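PDB 1L1L: ribonucleoside triphosphate reductase from Lactobacillus leichmannii, which catalyses the reduction of ribonucleoside triphosphates to deoxyribonucleotides, using vitamin B12 cofactor chemistry in an allosterically regulated monomer. Local coordinates for residues T652-E657 and L678-G683; P365-I370 and Q660-L665; D131-P136 and P454-I459. One frame throughout, in Å; residues are numbered along the deposited sequence.

Interaction 1: residues T652-E657 and L678-G683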
# COMPACT_ATOMS: atom_id res chain seq x y z
N THR A 652 -15.83 -9.52 -5.56
CA THR A 652 -15.76 -10.38 -6.73
C THR A 652 -17.14 -10.97 -7.02
O THR A 652 -17.88 -11.34 -6.11
CB THR A 652 -14.75 -11.53 -6.52
OG1 THR A 652 -15.09 -12.24 -5.33
CG2 THR A 652 -13.34 -10.98 -6.38
N PHE A 653 -17.47 -11.07 -8.31
CA PHE A 653 -18.77 -11.58 -8.71
C PHE A 653 -18.65 -12.48 -9.93
O PHE A 653 -17.69 -12.37 -10.70
CB PHE A 653 -19.71 -10.40 -9.00
CG PHE A 653 -19.19 -9.46 -10.06
CD1 PHE A 653 -19.58 -9.59 -11.39
CD2 PHE A 653 -18.29 -8.45 -9.72
CE1 PHE A 653 -19.08 -8.73 -12.37
CE2 PHE A 653 -17.78 -7.59 -10.69
CZ PHE A 653 -18.17 -7.73 -12.02
N GLN A 654 -19.62 -13.37 -10.11
CA GLN A 654 -19.65 -14.26 -11.26
C GLN A 654 -20.32 -13.47 -12.38
O GLN A 654 -21.02 -12.50 -12.13
CB GLN A 654 -20.50 -15.50 -10.96
CG GLN A 654 -20.24 -16.18 -9.62
CD GLN A 654 -18.84 -16.75 -9.50
OE1 GLN A 654 -18.35 -17.44 -10.40
NE2 GLN A 654 -18.18 -16.48 -8.37
N ASP A 655 -20.11 -13.87 -13.63
CA ASP A 655 -20.73 -13.15 -14.73
C ASP A 655 -22.25 -13.18 -14.60
O ASP A 655 -22.94 -12.26 -15.05
CB ASP A 655 -20.31 -13.75 -16.07
CG ASP A 655 -19.97 -15.22 -15.97
OD1 ASP A 655 -20.78 -15.99 -15.41
OD2 ASP A 655 -18.88 -15.59 -16.46
N SER A 656 -22.77 -14.24 -13.99
CA SER A 656 -24.21 -14.38 -13.80
C SER A 656 -24.72 -13.38 -12.75
O SER A 656 -25.92 -13.32 -12.47
CB SER A 656 -24.55 -15.80 -13.36
OG SER A 656 -23.97 -16.10 -12.10
N GLU A 657 -23.80 -12.62 -12.16
CA GLU A 657 -24.16 -11.62 -11.16
C GLU A 657 -23.94 -10.20 -11.68
O GLU A 657 -24.33 -9.23 -11.04
CB GLU A 657 -23.34 -11.81 -9.88
CG GLU A 657 -23.65 -13.07 -9.11
CD GLU A 657 -22.80 -13.21 -7.86
OE1 GLU A 657 -21.56 -13.25 -7.99
OE2 GLU A 657 -23.37 -13.28 -6.74
N LEU A 678 -14.45 -6.72 -9.07
CA LEU A 678 -13.66 -7.46 -10.05
C LEU A 678 -14.37 -8.74 -10.46
O LEU A 678 -14.78 -9.54 -9.61
CB LEU A 678 -12.27 -7.79 -9.48
CG LEU A 678 -11.25 -8.30 -10.50
CD1 LEU A 678 -10.96 -7.20 -11.51
CD2 LEU A 678 -9.97 -8.72 -9.80
N PRO A 679 -14.53 -8.97 -11.77
CA PRO A 679 -15.20 -10.20 -12.19
C PRO A 679 -14.48 -11.41 -11.60
O PRO A 679 -13.27 -11.55 -11.78
CB PRO A 679 -15.08 -10.16 -13.71
CG PRO A 679 -15.08 -8.71 -14.00
CD PRO A 679 -14.19 -8.13 -12.93
N TYR A 680 -15.20 -12.25 -10.87
CA TYR A 680 -14.59 -13.44 -10.29
C TYR A 680 -14.02 -14.26 -11.44
O TYR A 680 -14.72 -15.07 -12.05
CB TYR A 680 -15.63 -14.27 -9.52
CG TYR A 680 -15.04 -15.46 -8.79
CD1 TYR A 680 -14.90 -16.70 -9.42
CD2 TYR A 680 -14.58 -15.34 -7.47
CE1 TYR A 680 -14.33 -17.80 -8.76
CE2 TYR A 680 -14.00 -16.43 -6.80
CZ TYR A 680 -13.88 -17.65 -7.45
OH TYR A 680 -13.31 -18.73 -6.81
N PHE A 681 -12.75 -14.04 -11.74
CA PHE A 681 -12.10 -14.75 -12.82
C PHE A 681 -11.71 -16.16 -12.39
O PHE A 681 -12.43 -16.80 -11.60
CB PHE A 681 -10.86 -13.98 -13.28
N GLY A 682 -10.58 -16.64 -12.90
CA GLY A 682 -10.13 -17.98 -12.56
C GLY A 682 -10.01 -18.86 -13.79
O GLY A 682 -8.91 -19.27 -14.16
N GLY A 683 -11.14 -19.16 -14.42
CA GLY A 683 -11.15 -19.99 -15.61
C GLY A 683 -10.74 -21.42 -15.33
O GLY A 683 -11.58 -22.32 -15.30
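Phe653 and Pro679 meet where two neighbouring parallel strands end, 650-653 and 674-679, the first and last elements of a beta-alpha-beta unit whose helix is 661-667. The pairing follows the parallel pattern: Phe653 uses both its backbone groups on the residues flanking Pro679, which has no N-H of its own. Phe653 N gives a weak bond to Leu678 O at 3.4 Å. Phe653 O receives the N-H of Tyr680, although the modelled separation of Tyr680 N and Phe653 O, 2.5 Å, is so short that its exact value is doubtful. Thr652 CA adds a C-H...O contact to Leu678 O at 3.2 Å.

On one side of this ladder the Phe653 ring lies alongside the proline. Pro679 CA stands over a ring face, 4.0 Å from the centroid and 16° off the normal, a CH-pi contact displaced toward the rim, while Phe653 CZ touches Pro679 CG at 3.8 Å. Tyr680 turns its ring to the other side, where Thr652 CB lies at the ring edge in its plane. Gln654 covers a face of the same ring: its NE2 comes within 3.3 Å of Tyr680 CG, with the amide plane inclined 45° to the ring. The bend at chi2 (-64°) folds the glutamine back alongside the tyrosine rather than letting it extend away.

Farther out, Gln631 NE2 bonds to Thr652 O, and Tyr680 also packs on Tyr567. The chain beyond Phe653 is turned by a reciprocal pair, Glu657 N to Gln654 O and Gln654 N to the glutamate carboxylate. In the latter bond Gln654 N lies 2.9 Å from Glu657 OE1, nearly straight and on its anti lone pair, while Glu657 OE2 takes the N-H of Ile628.

Interaction 2: residues P365-I370 and Q660-L665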
# COMPACT_ATOMS: atom_id res chain seq x y z
N PRO A 365 -22.97 3.32 -17.09
CA PRO A 365 -21.72 3.11 -17.82
C PRO A 365 -20.59 2.59 -16.92
O PRO A 365 -19.73 1.83 -17.35
CB PRO A 365 -21.44 4.49 -18.41
CG PRO A 365 -22.01 5.42 -17.39
CD PRO A 365 -23.31 4.76 -17.02
N ILE A 366 -20.60 2.99 -15.65
CA ILE A 366 -19.58 2.54 -14.71
C ILE A 366 -19.67 1.02 -14.55
O ILE A 366 -18.66 0.32 -14.53
CB ILE A 366 -19.76 3.22 -13.34
CG1 ILE A 366 -19.36 4.70 -13.46
CG2 ILE A 366 -18.93 2.50 -12.27
CD1 ILE A 366 -19.63 5.51 -12.21
N ALA A 367 -20.90 0.53 -14.44
CA ALA A 367 -21.14 -0.89 -14.29
C ALA A 367 -20.69 -1.65 -15.53
O ALA A 367 -20.19 -2.77 -15.43
CB ALA A 367 -22.63 -1.15 -14.03
N ALA A 368 -20.87 -1.05 -16.70
CA ALA A 368 -20.48 -1.69 -17.94
C ALA A 368 -18.96 -1.87 -17.94
O ALA A 368 -18.45 -2.93 -18.31
CB ALA A 368 -20.92 -0.85 -19.15
N GLY A 369 -18.25 -0.83 -17.53
CA GLY A 369 -16.80 -0.91 -17.46
C GLY A 369 -16.36 -2.00 -16.49
O GLY A 369 -15.54 -2.86 -16.82
N ILE A 370 -16.94 -1.98 -15.29
CA ILE A 370 -16.60 -2.95 -14.26
C ILE A 370 -16.80 -4.39 -14.71
O ILE A 370 -15.98 -5.25 -14.42
CB ILE A 370 -17.43 -2.67 -12.97
CG1 ILE A 370 -16.98 -1.36 -12.34
CG2 ILE A 370 -17.28 -3.83 -11.99
CD1 ILE A 370 -17.87 -0.89 -11.19
N GLN A 660 -26.25 -7.36 -11.40
CA GLN A 660 -26.51 -6.76 -10.10
C GLN A 660 -25.56 -5.64 -9.71
O GLN A 660 -25.82 -4.92 -8.76
CB GLN A 660 -26.47 -7.83 -9.01
CG GLN A 660 -27.51 -8.91 -9.13
CD GLN A 660 -27.33 -9.97 -8.06
OE1 GLN A 660 -27.29 -9.66 -6.88
NE2 GLN A 660 -27.22 -11.22 -8.48
N VAL A 661 -24.46 -5.49 -10.44
CA VAL A 661 -23.47 -4.46 -10.14
C VAL A 661 -24.02 -3.03 -10.06
O VAL A 661 -23.79 -2.33 -9.07
CB VAL A 661 -22.30 -4.49 -11.16
CG1 VAL A 661 -21.29 -3.39 -10.85
CG2 VAL A 661 -21.63 -5.86 -11.13
N GLU A 662 -24.74 -2.60 -11.09
CA GLU A 662 -25.28 -1.24 -11.09
C GLU A 662 -26.27 -1.06 -9.95
O GLU A 662 -26.28 -0.03 -9.29
CB GLU A 662 -25.99 -0.93 -12.42
CG GLU A 662 -26.13 0.58 -12.67
CD GLU A 662 -27.38 0.96 -13.43
OE1 GLU A 662 -27.61 0.42 -14.54
OE2 GLU A 662 -28.14 1.82 -12.92
N SER A 663 -27.10 -2.08 -9.73
CA SER A 663 -28.12 -2.06 -8.68
C SER A 663 -27.54 -1.91 -7.28
O SER A 663 -28.02 -1.11 -6.47
CB SER A 663 -28.93 -3.36 -8.71
OG SER A 663 -29.38 -3.68 -10.02
N LEU A 664 -26.50 -2.69 -6.99
CA LEU A 664 -25.88 -2.63 -5.68
C LEU A 664 -25.11 -1.33 -5.47
O LEU A 664 -25.11 -0.79 -4.37
CB LEU A 664 -24.98 -3.85 -5.46
CG LEU A 664 -25.82 -5.12 -5.25
CD1 LEU A 664 -25.00 -6.37 -5.51
CD2 LEU A 664 -26.39 -5.11 -3.84
N LEU A 665 -24.46 -0.83 -6.51
CA LEU A 665 -23.74 0.43 -6.37
C LEU A 665 -24.75 1.52 -6.00
O LEU A 665 -24.49 2.37 -5.14
CB LEU A 665 -23.03 0.80 -7.69
CG LEU A 665 -21.78 -0.05 -7.99
CD1 LEU A 665 -21.34 0.14 -9.45
CD2 LEU A 665 -20.67 0.35 -7.01
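Ala367 sets its methyl directly against helix 661-667, and this is where the two backbones come nearest: Ala367 CA and Glu662 CA are 5.2 Å apart. The small side chain permits the approach, with Ala367 CB 3.7 Å from Glu662 CB and 4.1 Å from Val661 CG1, so the methyl lies against the first turn of the partner helix. Measured on the short segments, the axes pass at 9.2 Å with 126° between their N-to-C directions, an oblique crossing closer to antiparallel than to parallel.

The buried flank is filled by longer side chains. Ile370 and Leu665 reach toward each other tip to tip, Ile370 CD1 to Leu665 CD1 at 4.0 Å. Ile370 also presents its second branch to Val661, CG2 to CG1 at 4.2 Å; both of these methyls stand opposite their own backbone N (chi1 of Val661 179°), which brings them together between the helices. Ile366 makes the slackest of these touches, its CG2 4.4 Å from Leu665 CD1. No hydrogen bond crosses, so the buried part is held by apolar contact alone.

Toward solvent, Ala368 is exposed, its CB pointing away from helix 661-667. The partly exposed Glu662 meets Ala367 through CB and CG and also touches Tyr363 and Gln364 of helix 363-373, while its carboxylate forms a salt bridge with Arg666.

Beneath the pair lie two adjacent antiparallel strands: Ile370 and Val661 rest on Leu677 of strand 674-679, Ile366 and Leu665 on Ile378 of strand 377-380. Helix 661-667 also packs against helix 628-641, Val661 and Leu664 touching Ile628 and Leu664 also Phe632.

Interaction 3: residues D131-P136 and P454-I459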
# COMPACT_ATOMS: atom_id res chain seq x y z
N ASP A 131 9.02 24.78 1.90
CA ASP A 131 10.31 24.46 2.48
C ASP A 131 10.42 22.95 2.69
O ASP A 131 10.11 22.44 3.76
CB ASP A 131 10.50 25.19 3.81
CG ASP A 131 11.90 25.00 4.39
OD1 ASP A 131 12.88 25.13 3.64
OD2 ASP A 131 12.01 24.73 5.61
N SER A 132 10.85 22.26 1.65
CA SER A 132 10.99 20.81 1.69
C SER A 132 12.41 20.42 1.33
O SER A 132 13.20 21.26 0.88
CB SER A 132 10.02 20.18 0.69
OG SER A 132 8.69 20.64 0.88
N LYS A 133 12.74 19.15 1.53
CA LYS A 133 14.08 18.65 1.22
C LYS A 133 14.40 18.82 -0.26
O LYS A 133 15.55 19.08 -0.63
CB LYS A 133 14.19 17.18 1.63
CG LYS A 133 14.66 16.97 3.07
CD LYS A 133 13.90 17.86 4.06
CE LYS A 133 14.45 17.71 5.47
NZ LYS A 133 15.92 17.98 5.51
N ILE A 134 13.38 18.67 -1.10
CA ILE A 134 13.55 18.83 -2.54
C ILE A 134 12.93 20.14 -3.00
O ILE A 134 11.74 20.38 -2.81
CB ILE A 134 12.88 17.68 -3.31
CG1 ILE A 134 13.53 16.35 -2.93
CG2 ILE A 134 12.99 17.93 -4.81
CD1 ILE A 134 12.88 15.13 -3.57
N VAL A 135 13.75 21.00 -3.60
CA VAL A 135 13.27 22.29 -4.10
C VAL A 135 14.11 22.70 -5.30
O VAL A 135 15.31 22.91 -5.18
CB VAL A 135 13.38 23.40 -3.03
CG1 VAL A 135 12.96 24.74 -3.62
CG2 VAL A 135 12.51 23.05 -1.82
N PRO A 136 13.49 22.80 -6.49
CA PRO A 136 14.23 23.18 -7.69
C PRO A 136 14.97 24.50 -7.49
O PRO A 136 14.45 25.43 -6.86
CB PRO A 136 13.13 23.29 -8.74
CG PRO A 136 12.14 22.23 -8.29
CD PRO A 136 12.08 22.50 -6.80
N PRO A 454 10.34 11.95 11.03
CA PRO A 454 10.76 13.01 10.11
C PRO A 454 10.06 12.92 8.75
O PRO A 454 10.02 11.85 8.14
CB PRO A 454 12.27 12.78 9.97
CG PRO A 454 12.64 11.98 11.20
CD PRO A 454 11.47 11.05 11.32
N TYR A 455 9.51 14.04 8.29
CA TYR A 455 8.85 14.08 6.97
C TYR A 455 9.52 15.13 6.10
O TYR A 455 9.75 16.25 6.54
CB TYR A 455 7.36 14.40 7.11
CG TYR A 455 6.54 13.27 7.71
CD1 TYR A 455 6.26 13.23 9.07
CD2 TYR A 455 6.06 12.22 6.91
CE1 TYR A 455 5.53 12.19 9.64
CE2 TYR A 455 5.32 11.16 7.47
CZ TYR A 455 5.07 11.16 8.84
OH TYR A 455 4.36 10.13 9.43
N ASP A 456 9.83 14.76 4.85
CA ASP A 456 10.52 15.67 3.93
C ASP A 456 9.72 16.81 3.31
O ASP A 456 10.27 17.86 3.00
CB ASP A 456 11.17 14.87 2.79
CG ASP A 456 12.19 13.85 3.27
OD1 ASP A 456 12.89 14.11 4.28
OD2 ASP A 456 12.30 12.79 2.64
N TRP A 457 8.42 16.61 3.10
CA TRP A 457 7.61 17.66 2.48
C TRP A 457 6.85 18.53 3.45
O TRP A 457 6.21 18.05 4.39
CB TRP A 457 6.63 17.05 1.48
CG TRP A 457 7.32 16.35 0.38
CD1 TRP A 457 7.84 15.09 0.41
CD2 TRP A 457 7.63 16.89 -0.91
NE1 TRP A 457 8.46 14.81 -0.78
CE2 TRP A 457 8.34 15.90 -1.61
CE3 TRP A 457 7.38 18.11 -1.54
CZ2 TRP A 457 8.80 16.09 -2.92
CZ3 TRP A 457 7.84 18.30 -2.84
CH2 TRP A 457 8.54 17.30 -3.51
N GLU A 458 6.91 19.84 3.20
CA GLU A 458 6.23 20.79 4.06
C GLU A 458 4.75 20.50 4.17
O GLU A 458 4.20 20.47 5.27
CB GLU A 458 6.41 22.21 3.53
CG GLU A 458 5.79 23.25 4.46
CD GLU A 458 5.84 24.65 3.90
OE1 GLU A 458 5.12 24.92 2.91
OE2 GLU A 458 6.60 25.48 4.45
N ILE A 459 4.10 20.28 3.04
CA ILE A 459 2.67 20.02 3.04
C ILE A 459 2.29 18.79 3.88
O ILE A 459 1.22 18.77 4.49
CB ILE A 459 2.15 19.84 1.60
CG1 ILE A 459 0.62 19.76 1.62
CG2 ILE A 459 2.77 18.60 0.95
CD1 ILE A 459 -0.01 19.73 0.24
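Asp131, first along its loop, meets Glu458 through its backbone and CB: Asp131 CB is 4.0 Å from Glu458 OE2. The carboxylates themselves stay apart, Asp131 OD2 lying 5.6 Å from Glu458 OE2, and Asp131 OD1 has a long, weak ion pair with Lys141.

Ser132 makes the central bond. Its OG accepts the backbone N-H of Glu458, with Ser132 OG 3.0 Å from Glu458 N and an angle of 171° at the hydrogen. The hydroxyl is also bonded to Tyr129 O, so it has partners in both its own loop and the other segment. With OG beside its backbone N (chi1 -53°), the oxygen faces Glu458 and also comes within 3.7 Å of Trp457 CE3.

Lys133 continues the pairing in the reverse chain direction, its N donating to Asp456 O at 3.2 Å; the donor sits 25° out of the carbonyl plane. The lysine chain then crosses the aspartate at about a right angle, Lys133 CG 3.6 Å from Asp456 OD1. Here the lysine's methylenes, not its ammonium group, meet the carboxylate: Lys133 NZ remains 5.1 Å from Asp456 OD1, and the salt bridge of that carboxylate goes from OD2 to Lys159.

Ile134 closes the contact on its buried side. Its CD1 touches Trp457 CZ2 at 4.2 Å, and the isoleucine side chain also packs on Val228 and Leu229 of helix 224-236. The indole is fixed by Asp155, which bonds to NE1, and by an edge-to-face contact with Phe152, both on helix 148-158.

The arrangement is a loop-to-helix-start junction. Trp457 occupies the N-cap position of helix 458-467 and has no side-chain acceptor; separately, Ser132 OG, from a loop far off in sequence, accepts the N-H of Glu458, the first helical residue, tying the loop to the helix start.

Interactions 1 and 2 form one continuous region, their centres 13 Å apart: Phe653 CZ touches Val661 CG2 and Ile370 CG2, both at 4.0 Å. They share the beta-alpha-beta unit 650-653, 661-667, 674-679, of a kind consistent with this enzyme's ten-stranded alpha-beta barrel; interaction 2 packs its helix against helix 363-373. Interaction 3 lies about 44 and 41 Å away, centre to centre, across the chain's centre from interaction 1. It closes before interaction 1 opens, whereas its segments alternate with those of interaction 2. Interactions 2 and 3 join parts about 300 residues apart in sequence, whereas interaction 1 is local, at the edge of the seven-stranded sheet where 650-653 is the outermost strand.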